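Local coordinates for protein DNA polymerase III subunit beta (Deinococcus radiodurans, PDB 4TRT) that forms a ring-shaped head-to-tail homodimer around DNA and probably tethers DNA polymerases and other proteins to it, conferring processivity, at residues R240-L248 with L334-I343; L313-A323 with Y353-R361. One frame throughout, in Å; residues are numbered along the deposited sequence.

Interaction 1: residues R240-L248 with L334-I343; sequences RVIPKDIKL and LFSGSTSPAI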
ATOM      1  N   ARG A 240      -8.719  39.983   2.439  1.00 52.89           N
ATOM      2  CA  ARG A 240      -7.631  40.943   2.266  1.00 57.48           C
ATOM      3  C   ARG A 240      -6.448  40.371   1.492  1.00 54.41           C
ATOM      4  O   ARG A 240      -5.720  41.127   0.879  1.00 55.98           O
ATOM      5  CB  ARG A 240      -7.104  41.473   3.626  1.00 60.31           C
ATOM      6  CG  ARG A 240      -8.079  42.274   4.482  1.00 63.84           C
ATOM      7  CD  ARG A 240      -7.348  43.066   5.569  1.00 68.17           C
ATOM      8  NE  ARG A 240      -6.747  44.311   5.071  1.00 72.95           N
ATOM      9  CZ  ARG A 240      -5.991  45.127   5.807  1.00 76.36           C
ATOM     10  NH1 ARG A 240      -5.707  44.819   7.071  1.00 76.28           N
ATOM     11  NH2 ARG A 240      -5.505  46.254   5.280  1.00 75.06           N
ATOM     12  N   VAL A 241      -6.245  39.055   1.532  1.00 52.35           N
ATOM     13  CA  VAL A 241      -5.100  38.444   0.836  1.00 49.86           C
ATOM     14  C   VAL A 241      -5.467  37.851  -0.536  1.00 50.34           C
ATOM     15  O   VAL A 241      -4.597  37.284  -1.219  1.00 47.76           O
ATOM     16  CB  VAL A 241      -4.389  37.378   1.715  1.00 50.68           C
ATOM     17  CG1 VAL A 241      -3.900  37.991   3.031  1.00 49.84           C
ATOM     18  CG2 VAL A 241      -5.280  36.165   1.980  1.00 48.01           C
ATOM     19  N   ILE A 242      -6.736  37.999  -0.943  1.00 49.09           N
ATOM     20  CA  ILE A 242      -7.190  37.568  -2.275  1.00 47.30           C
ATOM     21  C   ILE A 242      -6.976  38.701  -3.281  1.00 47.61           C
ATOM     22  O   ILE A 242      -7.503  39.792  -3.106  1.00 48.20           O
ATOM     23  CB  ILE A 242      -8.686  37.181  -2.288  1.00 46.37           C
ATOM     24  CG1 ILE A 242      -8.970  36.032  -1.341  1.00 46.95           C
ATOM     25  CG2 ILE A 242      -9.129  36.737  -3.677  1.00 47.76           C
ATOM     26  CD1 ILE A 242     -10.443  35.676  -1.253  1.00 47.22           C
ATOM     27  N   PRO A 243      -6.208  38.444  -4.353  1.00 43.11           N
ATOM     28  CA  PRO A 243      -5.916  39.510  -5.322  1.00 43.45           C
ATOM     29  C   PRO A 243      -7.121  39.849  -6.205  1.00 43.46           C
ATOM     30  O   PRO A 243      -7.788  38.953  -6.687  1.00 43.22           O
ATOM     31  CB  PRO A 243      -4.783  38.908  -6.160  1.00 42.25           C
ATOM     32  CG  PRO A 243      -5.014  37.439  -6.092  1.00 42.12           C
ATOM     33  CD  PRO A 243      -5.576  37.165  -4.723  1.00 41.14           C
ATOM     34  N   LYS A 244      -7.404  41.130  -6.398  1.00 45.63           N
ATOM     35  CA  LYS A 244      -8.498  41.555  -7.280  1.00 47.14           C
ATOM     36  C   LYS A 244      -8.003  42.269  -8.531  1.00 47.02           C
ATOM     37  O   LYS A 244      -8.790  42.465  -9.449  1.00 46.57           O
ATOM     38  CB  LYS A 244      -9.510  42.450  -6.556  1.00 50.81           C
ATOM     39  CG  LYS A 244     -10.523  41.721  -5.703  1.00 52.28           C
ATOM     40  CD  LYS A 244      -9.883  41.069  -4.496  1.00 56.10           C
ATOM     41  CE  LYS A 244     -10.913  40.557  -3.479  1.00 56.13           C
ATOM     42  NZ  LYS A 244     -10.347  40.607  -2.103  1.00 54.59           N
ATOM     43  N   ASP A 245      -6.725  42.648  -8.583  1.00 44.59           N
ATOM     44  CA  ASP A 245      -6.176  43.317  -9.776  1.00 45.45           C
ATOM     45  C   ASP A 245      -5.442  42.296 -10.668  1.00 39.96           C
ATOM     46  O   ASP A 245      -4.229  42.150 -10.599  1.00 39.90           O
ATOM     47  CB  ASP A 245      -5.250  44.468  -9.365  1.00 48.75           C
ATOM     48  CG  ASP A 245      -4.784  45.311 -10.548  1.00 53.92           C
ATOM     49  OD1 ASP A 245      -5.147  45.004 -11.701  1.00 57.35           O
ATOM     50  OD2 ASP A 245      -4.031  46.280 -10.325  1.00 60.51           O
ATOM     51  N   ILE A 246      -6.200  41.599 -11.510  1.00 36.48           N
ATOM     52  CA  ILE A 246      -5.686  40.513 -12.330  1.00 34.29           C
ATOM     53  C   ILE A 246      -5.173  41.068 -13.652  1.00 34.39           C
ATOM     54  O   ILE A 246      -5.891  41.807 -14.329  1.00 33.62           O
ATOM     55  CB  ILE A 246      -6.782  39.456 -12.564  1.00 33.25           C
ATOM     56  CG1 ILE A 246      -7.275  38.910 -11.218  1.00 35.16           C
ATOM     57  CG2 ILE A 246      -6.279  38.316 -13.448  1.00 31.28           C
ATOM     58  CD1 ILE A 246      -6.172  38.323 -10.319  1.00 32.24           C
ATOM     59  N   LYS A 247      -3.935  40.722 -14.005  1.00 35.50           N
ATOM     60  CA  LYS A 247      -3.245  41.231 -15.215  1.00 37.10           C
ATOM     61  C   LYS A 247      -3.161  40.197 -16.337  1.00 34.21           C
ATOM     62  O   LYS A 247      -2.920  40.543 -17.489  1.00 36.75           O
ATOM     63  CB  LYS A 247      -1.794  41.636 -14.875  1.00 39.63           C
ATOM     64  CG  LYS A 247      -1.603  42.698 -13.800  1.00 42.90           C
ATOM     65  CD  LYS A 247      -2.243  44.002 -14.185  1.00 47.58           C
ATOM     66  CE  LYS A 247      -1.949  45.103 -13.177  1.00 51.95           C
ATOM     67  NZ  LYS A 247      -3.047  46.115 -13.240  1.00 54.21           N
ATOM     68  N   LEU A 248      -3.259  38.924 -15.985  1.00 34.42           N
ATOM     69  CA  LEU A 248      -3.062  37.850 -16.939  1.00 33.24           C
ATOM     70  C   LEU A 248      -3.904  36.639 -16.529  1.00 33.81           C
ATOM     71  O   LEU A 248      -3.913  36.254 -15.362  1.00 34.07           O
ATOM     72  CB  LEU A 248      -1.575  37.475 -17.004  1.00 34.37           C
ATOM     73  CG  LEU A 248      -1.113  36.304 -17.881  1.00 35.28           C
ATOM     74  CD1 LEU A 248      -1.370  36.555 -19.368  1.00 34.49           C
ATOM     75  CD2 LEU A 248       0.371  36.046 -17.624  1.00 35.00           C
ATOM     76  N   LEU A 334      -5.229  32.946 -12.653  1.00 31.19           N
ATOM     77  CA  LEU A 334      -5.339  34.384 -12.677  1.00 31.29           C
ATOM     78  C   LEU A 334      -4.171  34.980 -11.894  1.00 31.98           C
ATOM     79  O   LEU A 334      -4.037  34.751 -10.689  1.00 30.78           O
ATOM     80  CB  LEU A 334      -6.644  34.808 -12.031  1.00 32.57           C
ATOM     81  CG  LEU A 334      -7.943  34.181 -12.541  1.00 33.38           C
ATOM     82  CD1 LEU A 334      -9.086  34.656 -11.642  1.00 33.52           C
ATOM     83  CD2 LEU A 334      -8.207  34.544 -13.981  1.00 32.16           C
ATOM     84  N   PHE A 335      -3.343  35.762 -12.588  1.00 32.27           N
ATOM     85  CA  PHE A 335      -2.117  36.305 -12.029  1.00 33.53           C
ATOM     86  C   PHE A 335      -2.240  37.804 -11.825  1.00 36.08           C
ATOM     87  O   PHE A 335      -2.744  38.518 -12.709  1.00 35.30           O
ATOM     88  CB  PHE A 335      -0.948  36.023 -12.970  1.00 33.51           C
ATOM     89  CG  PHE A 335      -0.703  34.577 -13.200  1.00 34.05           C
ATOM     90  CD1 PHE A 335      -0.235  33.770 -12.174  1.00 34.06           C
ATOM     91  CD2 PHE A 335      -0.947  34.011 -14.447  1.00 34.83           C
ATOM     92  CE1 PHE A 335       0.017  32.428 -12.390  1.00 35.20           C
ATOM     93  CE2 PHE A 335      -0.721  32.664 -14.662  1.00 34.38           C
ATOM     94  CZ  PHE A 335      -0.228  31.876 -13.631  1.00 34.53           C
ATOM     95  N   SER A 336      -1.818  38.276 -10.655  1.00 35.23           N
ATOM     96  CA  SER A 336      -1.864  39.695 -10.357  1.00 37.49           C
ATOM     97  C   SER A 336      -0.516  40.370 -10.624  1.00 38.79           C
ATOM     98  O   SER A 336      -0.430  41.583 -10.562  1.00 39.66           O
ATOM     99  CB  SER A 336      -2.325  39.938  -8.920  1.00 38.08           C
ATOM    100  OG  SER A 336      -1.404  39.429  -7.968  1.00 38.10           O
ATOM    101  N   GLY A 337       0.527  39.587 -10.900  1.00 38.61           N
ATOM    102  CA  GLY A 337       1.887  40.121 -11.021  1.00 40.54           C
ATOM    103  C   GLY A 337       2.934  39.052 -10.741  1.00 41.20           C
ATOM    104  O   GLY A 337       2.628  37.994 -10.154  1.00 38.90           O
ATOM    105  N   SER A 338       4.172  39.304 -11.161  1.00 38.63           N
ATOM    106  CA  SER A 338       5.211  38.259 -11.114  1.00 40.71           C
ATOM    107  C   SER A 338       5.564  37.833  -9.696  1.00 42.02           C
ATOM    108  O   SER A 338       5.958  36.691  -9.482  1.00 43.74           O
ATOM    109  CB  SER A 338       6.477  38.696 -11.840  1.00 41.18           C
ATOM    110  OG  SER A 338       6.987  39.840 -11.220  1.00 45.30           O
ATOM    111  N   THR A 339       5.386  38.731  -8.725  1.00 41.43           N
ATOM    112  CA  THR A 339       5.678  38.404  -7.330  1.00 42.34           C
ATOM    113  C   THR A 339       4.496  38.666  -6.389  1.00 42.48           C
ATOM    114  O   THR A 339       4.696  38.872  -5.206  1.00 42.53           O
ATOM    115  CB  THR A 339       6.918  39.192  -6.837  1.00 44.61           C
ATOM    116  OG1 THR A 339       6.629  40.595  -6.839  1.00 43.79           O
ATOM    117  CG2 THR A 339       8.121  38.935  -7.777  1.00 44.65           C
ATOM    118  N   SER A 340       3.263  38.633  -6.896  1.00 39.53           N
ATOM    119  CA  SER A 340       2.093  38.850  -6.045  1.00 40.36           C
ATOM    120  C   SER A 340       1.106  37.691  -6.222  1.00 37.52           C
ATOM    121  O   SER A 340       1.324  36.813  -7.060  1.00 34.57           O
ATOM    122  CB  SER A 340       1.458  40.231  -6.302  1.00 43.97           C
ATOM    123  OG  SER A 340       1.166  40.418  -7.663  1.00 47.47           O
ATOM    124  N   PRO A 341       0.063  37.633  -5.374  1.00 36.94           N
ATOM    125  CA  PRO A 341      -0.648  36.350  -5.335  1.00 36.43           C
ATOM    126  C   PRO A 341      -1.455  36.032  -6.610  1.00 34.86           C
ATOM    127  O   PRO A 341      -1.786  36.927  -7.405  1.00 34.65           O
ATOM    128  CB  PRO A 341      -1.546  36.480  -4.096  1.00 38.30           C
ATOM    129  CG  PRO A 341      -0.874  37.521  -3.236  1.00 39.58           C
ATOM    130  CD  PRO A 341      -0.294  38.496  -4.224  1.00 40.26           C
ATOM    131  N   ALA A 342      -1.716  34.751  -6.794  1.00 33.37           N
ATOM    132  CA  ALA A 342      -2.460  34.230  -7.934  1.00 34.26           C
ATOM    133  C   ALA A 342      -3.690  33.475  -7.461  1.00 33.36           C
ATOM    134  O   ALA A 342      -3.726  32.992  -6.333  1.00 34.02           O
ATOM    135  CB  ALA A 342      -1.570  33.305  -8.749  1.00 32.32           C
ATOM    136  N   ILE A 343      -4.684  33.348  -8.340  1.00 34.84           N
ATOM    137  CA  ILE A 343      -5.873  32.533  -8.069  1.00 33.60           C
ATOM    138  C   ILE A 343      -5.890  31.378  -9.071  1.00 34.80           C
ATOM    139  O   ILE A 343      -5.703  31.598 -10.270  1.00 35.85           O
ATOM    140  CB  ILE A 343      -7.172  33.356  -8.185  1.00 35.14           C
ATOM    141  CG1 ILE A 343      -7.215  34.474  -7.135  1.00 35.45           C
ATOM    142  CG2 ILE A 343      -8.397  32.469  -8.036  1.00 32.09           C
ATOM    143  CD1 ILE A 343      -8.323  35.485  -7.396  1.00 36.80           C
TER

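Interaction 2: residues L313-A323 with Y353-R361; sequences LAFNARHVLDA and YMAVMVTLR. Unlike the reference sequence in segment 353-361: Tyr353 (reference Val), Met354 (reference Tyr), Ala355 (reference Gly), Val356 (reference Gly), Met357 (reference His), Val358 (reference Gly), Thr359 (reference His), Leu360 (reference Ala), Arg361 (reference Ala).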
ATOM      1  N   LEU A 313       6.897  33.645 -13.020  1.00 37.95           N
ATOM      2  CA  LEU A 313       6.595  33.505 -11.600  1.00 38.21           C
ATOM      3  C   LEU A 313       7.276  32.258 -11.044  1.00 38.73           C
ATOM      4  O   LEU A 313       7.645  31.357 -11.805  1.00 39.32           O
ATOM      5  CB  LEU A 313       5.082  33.398 -11.373  1.00 36.67           C
ATOM      6  CG  LEU A 313       4.159  34.405 -12.062  1.00 37.22           C
ATOM      7  CD1 LEU A 313       3.571  33.807 -13.336  1.00 35.70           C
ATOM      8  CD2 LEU A 313       3.061  34.881 -11.120  1.00 35.64           C
ATOM      9  N   ALA A 314       7.458  32.231  -9.726  1.00 37.06           N
ATOM     10  CA  ALA A 314       8.028  31.084  -9.022  1.00 37.24           C
ATOM     11  C   ALA A 314       7.084  30.666  -7.911  1.00 36.59           C
ATOM     12  O   ALA A 314       6.652  31.509  -7.110  1.00 36.38           O
ATOM     13  CB  ALA A 314       9.388  31.451  -8.426  1.00 38.02           C
ATOM     14  N   PHE A 315       6.788  29.370  -7.854  1.00 36.43           N
ATOM     15  CA  PHE A 315       5.886  28.778  -6.868  1.00 36.29           C
ATOM     16  C   PHE A 315       6.489  27.525  -6.208  1.00 36.83           C
ATOM     17  O   PHE A 315       7.292  26.816  -6.810  1.00 35.99           O
ATOM     18  CB  PHE A 315       4.568  28.336  -7.537  1.00 35.39           C
ATOM     19  CG  PHE A 315       3.721  29.469  -8.066  1.00 35.30           C
ATOM     20  CD1 PHE A 315       3.042  30.312  -7.207  1.00 36.18           C
ATOM     21  CD2 PHE A 315       3.594  29.682  -9.426  1.00 36.04           C
ATOM     22  CE1 PHE A 315       2.256  31.353  -7.696  1.00 37.10           C
ATOM     23  CE2 PHE A 315       2.818  30.725  -9.925  1.00 35.46           C
ATOM     24  CZ  PHE A 315       2.140  31.558  -9.061  1.00 35.24           C
ATOM     25  N   ASN A 316       6.036  27.239  -4.991  1.00 37.54           N
ATOM     26  CA  ASN A 316       6.235  25.932  -4.349  1.00 39.00           C
ATOM     27  C   ASN A 316       5.394  24.902  -5.115  1.00 38.89           C
ATOM     28  O   ASN A 316       4.151  24.920  -5.025  1.00 36.21           O
ATOM     29  CB  ASN A 316       5.799  26.038  -2.872  1.00 39.10           C
ATOM     30  CG  ASN A 316       6.033  24.771  -2.067  1.00 39.49           C
ATOM     31  OD1 ASN A 316       5.941  23.642  -2.565  1.00 40.93           O
ATOM     32  ND2 ASN A 316       6.320  24.959  -0.796  1.00 41.20           N
ATOM     33  N   ALA A 317       6.061  24.006  -5.855  1.00 37.48           N
ATOM     34  CA  ALA A 317       5.352  22.985  -6.658  1.00 38.12           C
ATOM     35  C   ALA A 317       4.375  22.118  -5.845  1.00 37.95           C
ATOM     36  O   ALA A 317       3.316  21.729  -6.351  1.00 37.77           O
ATOM     37  CB  ALA A 317       6.341  22.084  -7.403  1.00 35.65           C
ATOM     38  N   ARG A 318       4.721  21.799  -4.612  1.00 39.14           N
ATOM     39  CA  ARG A 318       3.831  21.005  -3.770  1.00 42.82           C
ATOM     40  C   ARG A 318       2.540  21.776  -3.477  1.00 41.28           C
ATOM     41  O   ARG A 318       1.445  21.209  -3.514  1.00 40.73           O
ATOM     42  CB  ARG A 318       4.502  20.593  -2.442  1.00 47.21           C
ATOM     43  CG  ARG A 318       3.536  19.834  -1.520  1.00 53.78           C
ATOM     44  CD  ARG A 318       4.222  19.235  -0.301  1.00 61.63           C
ATOM     45  NE  ARG A 318       5.299  18.295  -0.635  1.00 68.05           N
ATOM     46  CZ  ARG A 318       5.133  17.026  -1.019  1.00 72.73           C
ATOM     47  NH1 ARG A 318       3.916  16.502  -1.153  1.00 75.24           N
ATOM     48  NH2 ARG A 318       6.200  16.273  -1.287  1.00 73.88           N
ATOM     49  N   HIS A 319       2.676  23.066  -3.183  1.00 40.07           N
ATOM     50  CA  HIS A 319       1.500  23.925  -2.958  1.00 39.63           C
ATOM     51  C   HIS A 319       0.699  24.097  -4.220  1.00 36.91           C
ATOM     52  O   HIS A 319      -0.520  24.197  -4.171  1.00 36.20           O
ATOM     53  CB  HIS A 319       1.906  25.255  -2.330  1.00 39.35           C
ATOM     54  CG  HIS A 319       2.491  25.090  -0.934  1.00 40.55           C
ATOM     55  ND1 HIS A 319       2.787  26.131  -0.135  1.00 39.80           N
ATOM     56  CD2 HIS A 319       2.823  23.934  -0.210  1.00 41.90           C
ATOM     57  CE1 HIS A 319       3.291  25.673   1.030  1.00 42.06           C
ATOM     58  NE2 HIS A 319       3.308  24.327   0.984  1.00 42.59           N
ATOM     59  N   VAL A 320       1.369  24.089  -5.366  1.00 36.14           N
ATOM     60  CA  VAL A 320       0.684  24.172  -6.660  1.00 34.23           C
ATOM     61  C   VAL A 320      -0.210  22.945  -6.839  1.00 34.23           C
ATOM     62  O   VAL A 320      -1.388  23.068  -7.191  1.00 33.03           O
ATOM     63  CB  VAL A 320       1.671  24.305  -7.848  1.00 32.65           C
ATOM     64  CG1 VAL A 320       0.952  24.035  -9.161  1.00 31.34           C
ATOM     65  CG2 VAL A 320       2.311  25.691  -7.877  1.00 32.64           C
ATOM     66  N   LEU A 321       0.347  21.770  -6.585  1.00 35.03           N
ATOM     67  CA  LEU A 321      -0.396  20.525  -6.727  1.00 36.00           C
ATOM     68  C   LEU A 321      -1.535  20.448  -5.719  1.00 36.10           C
ATOM     69  O   LEU A 321      -2.636  20.000  -6.073  1.00 35.33           O
ATOM     70  CB  LEU A 321       0.523  19.312  -6.609  1.00 36.37           C
ATOM     71  CG  LEU A 321       1.520  19.159  -7.770  1.00 37.37           C
ATOM     72  CD1 LEU A 321       2.394  17.935  -7.564  1.00 39.85           C
ATOM     73  CD2 LEU A 321       0.797  19.093  -9.112  1.00 39.50           C
ATOM     74  N   ASP A 322      -1.289  20.896  -4.486  1.00 34.16           N
ATOM     75  CA  ASP A 322      -2.360  21.000  -3.474  1.00 35.62           C
ATOM     76  C   ASP A 322      -3.508  21.842  -4.030  1.00 34.84           C
ATOM     77  O   ASP A 322      -4.669  21.448  -3.955  1.00 35.65           O
ATOM     78  CB  ASP A 322      -1.885  21.707  -2.196  1.00 37.33           C
ATOM     79  CG  ASP A 322      -0.966  20.871  -1.329  1.00 40.75           C
ATOM     80  OD1 ASP A 322      -0.913  19.640  -1.456  1.00 39.42           O
ATOM     81  OD2 ASP A 322      -0.304  21.484  -0.459  1.00 42.16           O
ATOM     82  N   ALA A 323      -3.171  23.019  -4.560  1.00 33.87           N
ATOM     83  CA  ALA A 323      -4.167  23.984  -5.018  1.00 32.74           C
ATOM     84  C   ALA A 323      -4.948  23.469  -6.236  1.00 33.94           C
ATOM     85  O   ALA A 323      -6.149  23.711  -6.344  1.00 37.17           O
ATOM     86  CB  ALA A 323      -3.510  25.327  -5.327  1.00 33.27           C
ATOM     87  N   TYR A 353     -15.113  26.356  -6.155  1.00 38.77           N
ATOM     88  CA  TYR A 353     -13.751  26.228  -5.569  1.00 38.35           C
ATOM     89  C   TYR A 353     -12.804  27.306  -6.025  1.00 37.54           C
ATOM     90  O   TYR A 353     -12.826  27.696  -7.165  1.00 36.79           O
ATOM     91  CB  TYR A 353     -13.119  24.873  -5.898  1.00 36.17           C
ATOM     92  CG  TYR A 353     -11.665  24.733  -5.460  1.00 35.14           C
ATOM     93  CD1 TYR A 353     -11.328  24.525  -4.123  1.00 35.92           C
ATOM     94  CD2 TYR A 353     -10.630  24.824  -6.380  1.00 33.90           C
ATOM     95  CE1 TYR A 353      -9.996  24.389  -3.733  1.00 35.11           C
ATOM     96  CE2 TYR A 353      -9.298  24.692  -5.996  1.00 32.98           C
ATOM     97  CZ  TYR A 353      -8.992  24.480  -4.670  1.00 32.67           C
ATOM     98  OH  TYR A 353      -7.677  24.337  -4.293  1.00 33.60           O
ATOM     99  N   MET A 354     -11.925  27.752  -5.127  1.00 37.28           N
ATOM    100  CA  MET A 354     -10.916  28.734  -5.470  1.00 38.71           C
ATOM    101  C   MET A 354      -9.715  28.557  -4.536  1.00 35.66           C
ATOM    102  O   MET A 354      -9.898  28.367  -3.336  1.00 31.65           O
ATOM    103  CB  MET A 354     -11.542  30.107  -5.273  1.00 44.11           C
ATOM    104  CG  MET A 354     -10.674  31.305  -5.552  1.00 52.40           C
ATOM    105  SD  MET A 354     -11.484  32.769  -4.856  1.00 55.79           S
ATOM    106  CE  MET A 354     -13.208  32.433  -5.147  1.00 55.59           C
ATOM    107  N   ALA A 355      -8.523  28.628  -5.105  1.00 33.55           N
ATOM    108  CA  ALA A 355      -7.272  28.598  -4.349  1.00 35.31           C
ATOM    109  C   ALA A 355      -6.547  29.922  -4.579  1.00 35.23           C
ATOM    110  O   ALA A 355      -6.486  30.409  -5.708  1.00 32.87           O
ATOM    111  CB  ALA A 355      -6.383  27.449  -4.801  1.00 33.07           C
ATOM    112  N   VAL A 356      -6.000  30.493  -3.507  1.00 35.98           N
ATOM    113  CA  VAL A 356      -5.101  31.625  -3.614  1.00 36.29           C
ATOM    114  C   VAL A 356      -3.714  31.123  -3.259  1.00 37.05           C
ATOM    115  O   VAL A 356      -3.523  30.478  -2.215  1.00 35.76           O
ATOM    116  CB  VAL A 356      -5.499  32.780  -2.676  1.00 37.60           C
ATOM    117  CG1 VAL A 356      -4.479  33.929  -2.751  1.00 37.86           C
ATOM    118  CG2 VAL A 356      -6.899  33.268  -3.014  1.00 39.79           C
ATOM    119  N   MET A 357      -2.771  31.408  -4.148  1.00 36.86           N
ATOM    120  CA  MET A 357      -1.378  31.003  -4.017  1.00 42.50           C
ATOM    121  C   MET A 357      -0.496  32.227  -3.920  1.00 40.76           C
ATOM    122  O   MET A 357      -0.694  33.180  -4.671  1.00 39.19           O
ATOM    123  CB  MET A 357      -0.953  30.294  -5.299  1.00 45.41           C
ATOM    124  CG  MET A 357      -1.468  28.881  -5.450  1.00 49.07           C
ATOM    125  SD  MET A 357      -0.250  27.625  -5.046  1.00 46.56           S
ATOM    126  CE  MET A 357       1.375  28.364  -5.247  1.00 49.22           C
ATOM    127  N   VAL A 358       0.492  32.188  -3.041  1.00 40.88           N
ATOM    128  CA  VAL A 358       1.540  33.192  -3.011  1.00 39.70           C
ATOM    129  C   VAL A 358       2.755  32.722  -3.808  1.00 38.83           C
ATOM    130  O   VAL A 358       2.955  31.524  -3.976  1.00 36.34           O
ATOM    131  CB  VAL A 358       1.951  33.517  -1.562  1.00 44.25           C
ATOM    132  CG1 VAL A 358       0.724  33.996  -0.775  1.00 42.41           C
ATOM    133  CG2 VAL A 358       2.627  32.325  -0.881  1.00 40.33           C
ATOM    134  N   THR A 359       3.536  33.671  -4.332  1.00 40.83           N
ATOM    135  CA  THR A 359       4.783  33.348  -5.043  1.00 39.45           C
ATOM    136  C   THR A 359       5.922  33.127  -4.031  1.00 42.93           C
ATOM    137  O   THR A 359       5.817  33.546  -2.880  1.00 42.29           O
ATOM    138  CB  THR A 359       5.175  34.462  -6.055  1.00 40.37           C
ATOM    139  OG1 THR A 359       5.280  35.724  -5.394  1.00 41.35           O
ATOM    140  CG2 THR A 359       4.151  34.571  -7.170  1.00 37.67           C
ATOM    141  N   LEU A 360       6.991  32.459  -4.465  1.00 42.74           N
ATOM    142  CA  LEU A 360       8.233  32.353  -3.669  1.00 47.49           C
ATOM    143  C   LEU A 360       9.005  33.668  -3.776  1.00 52.30           C
ATOM    144  O   LEU A 360       9.018  34.294  -4.838  1.00 53.70           O
ATOM    145  CB  LEU A 360       9.103  31.200  -4.175  1.00 45.38           C
ATOM    146  CG  LEU A 360       8.515  29.789  -4.016  1.00 43.37           C
ATOM    147  CD1 LEU A 360       9.361  28.748  -4.752  1.00 44.08           C
ATOM    148  CD2 LEU A 360       8.395  29.400  -2.548  1.00 45.08           C
ATOM    149  N   ARG A 361       9.629  34.098  -2.680  1.00 59.43           N
ATOM    150  CA  ARG A 361      10.275  35.413  -2.642  1.00 66.24           C
ATOM    151  C   ARG A 361      11.525  35.444  -3.505  1.00 65.85           C
ATOM    152  O   ARG A 361      12.338  34.545  -3.411  1.00 64.85           O
ATOM    153  CB  ARG A 361      10.648  35.813  -1.208  1.00 72.85           C
ATOM    154  CG  ARG A 361       9.481  36.043  -0.248  1.00 75.42           C
ATOM    155  CD  ARG A 361       8.429  37.030  -0.765  1.00 76.86           C
ATOM    156  NE  ARG A 361       7.229  36.348  -1.273  1.00 77.70           N
ATOM    157  CZ  ARG A 361       6.208  36.939  -1.897  1.00 75.19           C
ATOM    158  NH1 ARG A 361       6.204  38.247  -2.153  1.00 74.95           N
ATOM    159  NH2 ARG A 361       5.178  36.200  -2.285  1.00 74.83           N
TER
HETATM  160  O   HOH W   1       4.463  29.169  -3.656  1.00 41.01           O

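Interaction 1: residues R240-L248 with L334-I343
The carbonyl oxygen of Phe335 is gripped by two successive amides of 240-248: Lys247 N bonds to Phe335 O at 2.8 Å with an N-H...O angle of 162°, and Leu248 N reaches the same Phe335 O at 3.3 Å, a weak bond. Two residues facing one define a classic beta bulge. The return bond, Phe335 N to Leu248 O at 2.9 Å, is almost straight and sets the antiparallel register. Leu248 and Phe335 lie side by side and point the same way, each also touching Met311 of strand 310-316. Before the bulge, Ile246 brings CG2 to Leu334 CB at 3.8 Å, with CD1 close by.

Pro243 lies across the two arms of the hairpin: its CG meets Pro341 O at 3.5 Å and also approaches Ile343 CG1, while its CB rests on Ser336 CB. The arms are tied near the type I turn by Ser336 OG, which donates to Pro341 O at 2.6 Å in the carbonyl plane, on a lone pair. In Lys247, chi1 (-58°) sets CG beside Ser336 O; the bend at chi2 (-61°) then turns the chain towards Asp245, where NZ forms a salt bridge with OD1 at 2.8 Å. Cutting Lys247 back to alanine is likely to leave the Asp245 carboxylate without its charged mate. The chemistry thus divides: main-chain bonds fix the register, and apolar side chains fill the junction.

Interaction 2: residues L313-A323 with Y353-R361
Met357 extends from strand 353-357 into the angle between strand 310-316 and helix 317-324, and every atom beyond its CA finds a partner there. CB lies 4.1 Å from Phe315 CE1. CG comes next, 4.1 Å from Ala323 CB on the helix. SD then comes up to the helix backbone, 3.5 Å from His319 O. The terminal methyl curls back towards Phe315 CD1, but CE sits doubtfully close to that atom, at 3.2 Å; it is also 3.9 Å from Val320 CG2, whose side chain Met357 crosses at about a right angle. The torsions chi2 -101° and chi3 -23° both depart from staggered values, as a confined site or an imperfectly placed methyl would give.

Either end of this core is held by a polar bond. Tyr353 OH donates to Ala323 O at 2.6 Å, tilted from the carbonyl plane, and also bonds to Tyr142. At the other end, Leu360 N donates to Ala314 O at 2.8 Å from above the carbonyl plane, while water 1 bridges Asn316 N and Val358 O. Leu360 CD1 presses on the Phe315 backbone.

The helix and strand segments run nearly antiparallel, at 166°. This is helix-on-sheet packing in the C-terminal domain, consistent with the paired helices of sliding-ring processivity factors: helix 317-324 packs beside helix 254-265, where Val320 meets Val261, and its inward side chains reach Phe344 of strand 342-346 and Phe278 of strand 275-281.

How the interactions relate
The centres of interactions 1 and 2 lie 12 Å apart, and their segments alternate along the chain: 240-248, 313-323, 334-343, then 353-361. They meet directly where Ala342 N probably donates to Met357 O at 2.8 Å, a bond between neighbouring strands 342-346 and 353-357 of one antiparallel sheet. Interaction 1 adds strand 248-253 to strand 330-335 in that sheet, whereas interaction 2 joins strand 353-357 to helix 317-324 and strand 310-316. Because strand 353-357 also pairs with strand 175-181, the continuous sheet links the central and C-terminal domains, consistent with the extended arc that each subunit contributes to the dimeric ring.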